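Local atomic coordinates of phosphoglycerol transferase GacH (Streptococcus pyogenes MGAS5005, PDB entry 6DGM), a protein that probably transfers glycerol phosphate from a membrane lipid donor to the rhamnose polysaccharide of the streptococcal cell wall, through a manganese-binding catalytic domain of the sulfatase family. Residues Asn73-Tyr85 and Lys303-Thr315. Numbering follows the deposited sequence.
Sequences NSTTAGLMQSDSY and KKNHPLINSSDFT
Met80 of strand 77-81 and Phe314 of helix 314-321 make a Met-aromatic contact on the face of the sheet that carries Met80 and Ile309. The methionine runs nearly straight out to its sulfur (chi1 -172°) and then bends at the thioether, crossing the phenylalanine at about a right angle. Met80 SD approaches the ring obliquely, 3.6 Å from Phe314 CZ, and also touches Ser311 CB. A long, flexible, polarisable side chain suits this buried place, because the bend about CG-SD (chi3 78°) lets one sulfur touch both the Phe314 ring and Ser311.

Alongside, the backbones pair as parallel strands. Leu79 N donates to Pro307 O, Leu79 O accepts Ile309 N at 3.0 Å, and Gln81 N reaches Ile309 O at 2.8 Å. Leu79 and Leu308 share the face turned away from Met80 and Ile309; Leu79 CB and Leu308 CD1 are in loose apolar contact, 4.3 Å apart. Gly78, with no side chain, passes close to Pro307 O, its CA 3.7 Å away.

Before the strands, Lys303 lays its aliphatic chain along the backbone of residues 73-75 and kinks at the end (chi4 57°), which brings NZ to 2.7 Å from Thr75 O; Lys72 O is a further acceptor. A water links NZ with Ala77 N and Lys304 O. Thr76 turns OG1 to Lys304 N, accepting a nearly straight 2.9 Å bond, while its methyl points to the edge of the His306 imidazole, whose NE2 is bonded to Glu320.

Strand 308-310 thus closes one edge of the large mixed sheet of the alkaline phosphatase-like (sulfatase) fold. On its other side, strand 77-81 pairs antiparallel with strand 290-297, while helix 328-339 packs against Ile309 and His306, and helix 89-98 against Asn310 and Ser311.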
ATOM      1  N   ASN A  73     -12.986  11.838   2.962  1.00 22.61           N
ATOM      2  CA  ASN A  73     -13.771  12.427   4.031  1.00 25.88           C
ATOM      3  C   ASN A  73     -14.771  11.441   4.630  1.00 28.46           C
ATOM      4  O   ASN A  73     -15.230  11.664   5.754  1.00 31.57           O
ATOM      5  CB  ASN A  73     -14.516  13.660   3.512  1.00 31.81           C
ATOM      6  CG  ASN A  73     -13.609  14.858   3.326  1.00 38.92           C
ATOM      7  OD1 ASN A  73     -12.595  15.004   4.017  1.00 41.51           O
ATOM      8  ND2 ASN A  73     -13.972  15.731   2.388  1.00 43.19           N
ATOM      9  N   SER A  74     -15.094  10.355   3.913  1.00 27.24           N
ATOM     10  CA  SER A  74     -16.174   9.447   4.279  1.00 29.00           C
ATOM     11  C   SER A  74     -15.699   8.189   4.987  1.00 24.99           C
ATOM     12  O   SER A  74     -16.530   7.403   5.453  1.00 25.82           O
ATOM     13  CB  SER A  74     -16.941   8.993   3.024  1.00 32.49           C
ATOM     14  OG  SER A  74     -16.191   8.045   2.247  1.00 32.80           O
ATOM     15  N   THR A  75     -14.399   7.965   5.064  1.00 21.99           N
ATOM     16  CA  THR A  75     -13.898   6.690   5.547  1.00 21.72           C
ATOM     17  C   THR A  75     -12.500   6.912   6.100  1.00 22.33           C
ATOM     18  O   THR A  75     -11.931   7.998   5.978  1.00 23.52           O
ATOM     19  CB  THR A  75     -13.894   5.649   4.421  1.00 21.93           C
ATOM     20  OG1 THR A  75     -13.688   4.353   4.987  1.00 22.90           O
ATOM     21  CG2 THR A  75     -12.817   5.952   3.381  1.00 21.82           C
ATOM     22  N   THR A  76     -11.956   5.868   6.702  1.00 22.47           N
ATOM     23  CA  THR A  76     -10.584   5.922   7.194  1.00 21.74           C
ATOM     24  C   THR A  76      -9.653   6.325   6.067  1.00 20.33           C
ATOM     25  O   THR A  76      -9.636   5.699   5.007  1.00 19.45           O
ATOM     26  CB  THR A  76     -10.200   4.545   7.737  1.00 21.92           C
ATOM     27  OG1 THR A  76     -11.122   4.189   8.770  1.00 22.40           O
ATOM     28  CG2 THR A  76      -8.769   4.532   8.276  1.00 21.24           C
ATOM     29  N   ALA A  77      -8.880   7.385   6.285  1.00 19.77           N
ATOM     30  CA  ALA A  77      -8.094   7.949   5.194  1.00 18.94           C
ATOM     31  C   ALA A  77      -7.130   8.984   5.748  1.00 19.42           C
ATOM     32  O   ALA A  77      -7.295   9.480   6.865  1.00 20.89           O
ATOM     33  CB  ALA A  77      -8.994   8.606   4.141  1.00 19.62           C
ATOM     34  N   GLY A  78      -6.137   9.325   4.938  1.00 18.35           N
ATOM     35  CA  GLY A  78      -5.179  10.321   5.351  1.00 18.58           C
ATOM     36  C   GLY A  78      -4.010  10.407   4.400  1.00 17.59           C
ATOM     37  O   GLY A  78      -4.167  10.274   3.182  1.00 17.50           O
ATOM     38  N   LEU A  79      -2.828  10.613   4.970  1.00 17.28           N
ATOM     39  CA  LEU A  79      -1.590  10.673   4.224  1.00 17.59           C
ATOM     40  C   LEU A  79      -0.736   9.455   4.552  1.00 18.04           C
ATOM     41  O   LEU A  79      -0.726   8.973   5.689  1.00 18.02           O
ATOM     42  CB  LEU A  79      -0.808  11.938   4.581  1.00 18.85           C
ATOM     43  CG  LEU A  79      -1.581  13.241   4.397  1.00 21.29           C
ATOM     44  CD1 LEU A  79      -0.735  14.425   4.828  1.00 23.17           C
ATOM     45  CD2 LEU A  79      -2.011  13.407   2.960  1.00 21.49           C
ATOM     46  N   MET A  80      -0.029   8.973   3.538  1.00 18.24           N
ATOM     47  CA  MET A  80       0.934   7.895   3.676  1.00 18.01           C
ATOM     48  C   MET A  80       2.332   8.455   3.465  1.00 18.70           C
ATOM     49  O   MET A  80       2.586   9.147   2.468  1.00 17.98           O
ATOM     50  CB  MET A  80       0.683   6.826   2.613  1.00 16.91           C
ATOM     51  CG  MET A  80       1.508   5.573   2.806  1.00 17.44           C
ATOM     52  SD  MET A  80       1.715   4.656   1.278  1.00 16.93           S
ATOM     53  CE  MET A  80       2.993   5.627   0.469  1.00 17.92           C
ATOM     54  N   GLN A  81       3.239   8.130   4.371  1.00 19.25           N
ATOM     55  CA  GLN A  81       4.634   8.482   4.164  1.00 19.99           C
ATOM     56  C   GLN A  81       5.252   7.485   3.182  1.00 18.20           C
ATOM     57  O   GLN A  81       5.179   6.266   3.388  1.00 18.15           O
ATOM     58  CB  GLN A  81       5.411   8.478   5.471  1.00 22.87           C
ATOM     59  CG  GLN A  81       6.823   8.951   5.270  1.00 26.27           C
ATOM     60  CD  GLN A  81       7.526   9.244   6.555  1.00 31.62           C
ATOM     61  OE1 GLN A  81       7.226  10.225   7.229  1.00 34.17           O
ATOM     62  NE2 GLN A  81       8.467   8.380   6.917  1.00 33.71           N
ATOM     63  N   SER A  82       5.840   7.996   2.115  1.00 17.30           N
ATOM     64  CA  SER A  82       6.532   7.171   1.140  1.00 16.72           C
ATOM     65  C   SER A  82       8.025   7.206   1.429  1.00 17.02           C
ATOM     66  O   SER A  82       8.556   8.197   1.935  1.00 18.94           O
ATOM     67  CB  SER A  82       6.293   7.713  -0.273  1.00 17.06           C
ATOM     68  OG  SER A  82       7.002   6.973  -1.246  1.00 17.33           O
ATOM     69  N   ASP A  83       8.709   6.128   1.058  1.00 16.80           N
ATOM     70  CA  ASP A  83      10.144   6.031   1.243  1.00 17.88           C
ATOM     71  C   ASP A  83      10.953   6.636   0.110  1.00 18.76           C
ATOM     72  O   ASP A  83      12.178   6.738   0.259  1.00 19.15           O
ATOM     73  CB  ASP A  83      10.544   4.563   1.408  1.00 18.43           C
ATOM     74  CG  ASP A  83       9.947   3.962   2.647  1.00 19.26           C
ATOM     75  OD1 ASP A  83      10.421   4.312   3.743  1.00 20.49           O
ATOM     76  OD2 ASP A  83       8.965   3.200   2.536  1.00 19.08           O
ATOM     77  N   SER A  84      10.319   7.050  -0.989  1.00 17.24           N
ATOM     78  CA  SER A  84      11.079   7.536  -2.134  1.00 17.28           C
ATOM     79  C   SER A  84      10.247   8.540  -2.909  1.00 17.13           C
ATOM     80  O   SER A  84       9.094   8.814  -2.573  1.00 18.07           O
ATOM     81  CB  SER A  84      11.591   6.363  -2.970  1.00 18.54           C
ATOM     82  OG  SER A  84      10.554   5.435  -3.206  1.00 19.81           O
ATOM     83  N   TYR A  85      10.885   9.135  -3.916  1.00 16.91           N
ATOM     84  CA  TYR A  85      10.300  10.186  -4.742  1.00 17.23           C
ATOM     85  C   TYR A  85      10.517   9.827  -6.198  1.00 16.85           C
ATOM     86  O   TYR A  85      11.631   9.480  -6.588  1.00 17.34           O
ATOM     87  CB  TYR A  85      10.963  11.530  -4.423  1.00 18.06           C
ATOM     88  CG  TYR A  85      10.526  12.675  -5.314  1.00 17.84           C
ATOM     89  CD1 TYR A  85       9.281  13.261  -5.167  1.00 17.39           C
ATOM     90  CD2 TYR A  85      11.383  13.185  -6.273  1.00 18.18           C
ATOM     91  CE1 TYR A  85       8.884  14.319  -5.982  1.00 18.29           C
ATOM     92  CE2 TYR A  85      10.999  14.241  -7.080  1.00 18.46           C
ATOM     93  CZ  TYR A  85       9.748  14.795  -6.926  1.00 19.84           C
ATOM     94  OH  TYR A  85       9.370  15.850  -7.731  1.00 22.29           O
ATOM     95  N   LYS A 303     -14.664   5.729  10.315  1.00 28.47           N
ATOM     96  CA  LYS A 303     -13.562   6.618   9.950  1.00 27.91           C
ATOM     97  C   LYS A 303     -12.630   6.625  11.160  1.00 29.02           C
ATOM     98  O   LYS A 303     -12.839   7.383  12.115  1.00 31.97           O
ATOM     99  CB  LYS A 303     -14.048   8.011   9.574  1.00 28.58           C
ATOM    100  CG  LYS A 303     -12.950   8.895   9.022  1.00 26.85           C
ATOM    101  CD  LYS A 303     -13.493  10.079   8.241  1.00 25.49           C
ATOM    102  CE  LYS A 303     -12.361  11.040   7.892  1.00 25.60           C
ATOM    103  NZ  LYS A 303     -11.266  10.406   7.120  1.00 26.54           N
ATOM    104  N   LYS A 304     -11.627   5.749  11.128  1.00 27.49           N
ATOM    105  CA  LYS A 304     -10.634   5.681  12.186  1.00 27.50           C
ATOM    106  C   LYS A 304      -9.614   6.798  11.987  1.00 27.85           C
ATOM    107  O   LYS A 304      -9.326   7.208  10.860  1.00 27.46           O
ATOM    108  CB  LYS A 304      -9.918   4.330  12.144  1.00 28.95           C
ATOM    109  CG  LYS A 304     -10.840   3.109  12.184  1.00 33.01           C
ATOM    110  CD  LYS A 304     -11.501   2.968  13.542  1.00 37.53           C
ATOM    111  CE  LYS A 304     -12.384   1.717  13.605  1.00 39.45           C
ATOM    112  NZ  LYS A 304     -12.981   1.524  14.954  1.00 41.65           N
ATOM    113  N   ASN A 305      -9.067   7.287  13.092  1.00 28.66           N
ATOM    114  CA  ASN A 305      -8.199   8.464  13.068  1.00 29.34           C
ATOM    115  C   ASN A 305      -6.763   8.010  12.850  1.00 26.27           C
ATOM    116  O   ASN A 305      -6.085   7.589  13.793  1.00 26.06           O
ATOM    117  CB  ASN A 305      -8.336   9.226  14.383  1.00 34.13           C
ATOM    118  CG  ASN A 305      -7.485  10.485  14.420  1.00 40.18           C
ATOM    119  OD1 ASN A 305      -7.211  11.090  13.388  1.00 38.16           O
ATOM    120  ND2 ASN A 305      -7.073  10.883  15.609  1.00 46.97           N
ATOM    121  N   HIS A 306      -6.292   8.114  11.605  1.00 23.95           N
ATOM    122  CA  HIS A 306      -4.919   7.766  11.239  1.00 22.19           C
ATOM    123  C   HIS A 306      -4.436   8.756  10.189  1.00 20.95           C
ATOM    124  O   HIS A 306      -4.292   8.421   9.005  1.00 20.59           O
ATOM    125  CB  HIS A 306      -4.851   6.338  10.692  1.00 21.96           C
ATOM    126  CG  HIS A 306      -5.176   5.291  11.709  1.00 23.24           C
ATOM    127  ND1 HIS A 306      -4.414   5.091  12.842  1.00 24.40           N
ATOM    128  CD2 HIS A 306      -6.195   4.403  11.778  1.00 25.07           C
ATOM    129  CE1 HIS A 306      -4.940   4.111  13.555  1.00 25.00           C
ATOM    130  NE2 HIS A 306      -6.024   3.679  12.934  1.00 24.92           N
ATOM    131  N   PRO A 307      -4.165   9.999  10.594  1.00 22.05           N
ATOM    132  CA  PRO A 307      -3.888  11.044   9.586  1.00 21.65           C
ATOM    133  C   PRO A 307      -2.597  10.843   8.818  1.00 21.25           C
ATOM    134  O   PRO A 307      -2.478  11.364   7.700  1.00 20.32           O
ATOM    135  CB  PRO A 307      -3.848  12.341  10.402  1.00 23.99           C
ATOM    136  CG  PRO A 307      -3.622  11.899  11.835  1.00 25.38           C
ATOM    137  CD  PRO A 307      -4.255  10.538  11.963  1.00 24.37           C
ATOM    138  N   LEU A 308      -1.634  10.117   9.380  1.00 21.48           N
ATOM    139  CA  LEU A 308      -0.329   9.933   8.752  1.00 20.52           C
ATOM    140  C   LEU A 308       0.171   8.559   9.174  1.00 19.91           C
ATOM    141  O   LEU A 308       0.441   8.324  10.361  1.00 20.36           O
ATOM    142  CB  LEU A 308       0.635  11.023   9.208  1.00 22.76           C
ATOM    143  CG  LEU A 308       2.106  10.858   8.830  1.00 27.72           C
ATOM    144  CD1 LEU A 308       2.261  10.677   7.353  1.00 28.86           C
ATOM    145  CD2 LEU A 308       2.901  12.056   9.321  1.00 31.57           C
ATOM    146  N   ILE A 309       0.306   7.657   8.204  1.00 18.90           N
ATOM    147  CA  ILE A 309       0.790   6.309   8.461  1.00 19.35           C
ATOM    148  C   ILE A 309       1.786   5.940   7.370  1.00 17.84           C
ATOM    149  O   ILE A 309       2.006   6.687   6.416  1.00 17.65           O
ATOM    150  CB  ILE A 309      -0.346   5.279   8.554  1.00 20.45           C
ATOM    151  CG1 ILE A 309      -1.080   5.139   7.221  1.00 21.17           C
ATOM    152  CG2 ILE A 309      -1.325   5.672   9.688  1.00 22.14           C
ATOM    153  CD1 ILE A 309      -2.253   4.159   7.301  1.00 22.52           C
ATOM    154  N   ASN A 310       2.406   4.782   7.540  1.00 16.78           N
ATOM    155  CA  ASN A 310       3.368   4.248   6.589  1.00 16.54           C
ATOM    156  C   ASN A 310       2.705   3.167   5.754  1.00 16.04           C
ATOM    157  O   ASN A 310       1.691   2.591   6.146  1.00 16.90           O
ATOM    158  CB  ASN A 310       4.511   3.607   7.378  1.00 18.87           C
ATOM    159  CG  ASN A 310       5.826   3.660   6.646  1.00 20.96           C
ATOM    160  OD1 ASN A 310       6.196   4.690   6.071  1.00 22.64           O
ATOM    161  ND2 ASN A 310       6.553   2.543   6.661  1.00 20.89           N
ATOM    162  N   SER A 311       3.311   2.867   4.598  1.00 15.90           N
ATOM    163  CA  SER A 311       2.780   1.798   3.753  1.00 16.26           C
ATOM    164  C   SER A 311       2.725   0.465   4.500  1.00 16.19           C
ATOM    165  O   SER A 311       1.823  -0.350   4.268  1.00 16.12           O
ATOM    166  CB  SER A 311       3.617   1.652   2.478  1.00 16.73           C
ATOM    167  OG  SER A 311       4.988   1.324   2.726  1.00 17.28           O
ATOM    168  N   SER A 312       3.684   0.226   5.396  1.00 15.68           N
ATOM    169  CA  SER A 312       3.742  -1.016   6.149  1.00 16.44           C
ATOM    170  C   SER A 312       2.605  -1.154   7.150  1.00 17.04           C
ATOM    171  O   SER A 312       2.383  -2.256   7.655  1.00 18.88           O
ATOM    172  CB  SER A 312       5.090  -1.104   6.875  1.00 17.42           C
ATOM    173  OG  SER A 312       5.284   0.043   7.675  1.00 18.58           O
ATOM    174  N   ASP A 313       1.891  -0.068   7.449  1.00 16.56           N
ATOM    175  CA  ASP A 313       0.813  -0.063   8.418  1.00 16.90           C
ATOM    176  C   ASP A 313      -0.537  -0.458   7.832  1.00 16.78           C
ATOM    177  O   ASP A 313      -1.501  -0.580   8.585  1.00 17.37           O
ATOM    178  CB  ASP A 313       0.638   1.349   9.005  1.00 18.15           C
ATOM    179  CG  ASP A 313       1.779   1.787   9.898  1.00 18.89           C
ATOM    180  OD1 ASP A 313       2.326   0.950  10.653  1.00 19.44           O
ATOM    181  OD2 ASP A 313       2.123   2.993   9.833  1.00 19.16           O
ATOM    182  N   PHE A 314      -0.643  -0.622   6.502  1.00 15.73           N
ATOM    183  CA  PHE A 314      -1.964  -0.754   5.902  1.00 16.26           C
ATOM    184  C   PHE A 314      -2.699  -1.990   6.405  1.00 17.47           C
ATOM    185  O   PHE A 314      -3.907  -1.929   6.646  1.00 18.13           O
ATOM    186  CB  PHE A 314      -1.885  -0.784   4.381  1.00 16.39           C
ATOM    187  CG  PHE A 314      -1.653   0.572   3.746  1.00 19.30           C
ATOM    188  CD1 PHE A 314      -2.098   1.748   4.329  1.00 24.31           C
ATOM    189  CD2 PHE A 314      -0.988   0.657   2.550  1.00 16.68           C
ATOM    190  CE1 PHE A 314      -1.862   2.980   3.710  1.00 23.89           C
ATOM    191  CE2 PHE A 314      -0.752   1.876   1.934  1.00 16.14           C
ATOM    192  CZ  PHE A 314      -1.196   3.027   2.501  1.00 19.05           C
ATOM    193  N   THR A 315      -2.005  -3.122   6.561  1.00 16.92           N
ATOM    194  CA  THR A 315      -2.706  -4.340   6.964  1.00 17.47           C
ATOM    195  C   THR A 315      -3.287  -4.208   8.369  1.00 18.08           C
ATOM    196  O   THR A 315      -4.439  -4.565   8.605  1.00 18.06           O
ATOM    197  CB  THR A 315      -1.807  -5.569   6.852  1.00 18.26           C
ATOM    198  OG1 THR A 315      -1.340  -5.678   5.514  1.00 17.53           O
ATOM    199  CG2 THR A 315      -2.597  -6.861   7.189  1.00 19.97           C
TER
HETATM  200  O   HOH W   1      -9.559   8.858   8.812  1.00 21.98           O
HETATM  201  O   HOH W   2      -7.207  10.111   9.591  1.00 24.47           O
HETATM  202  O   HOH W   3      -9.130  12.358   6.672  1.00 39.97           O
HETATM  203  O   HOH W   4       6.182   3.725   2.831  1.00 18.48           O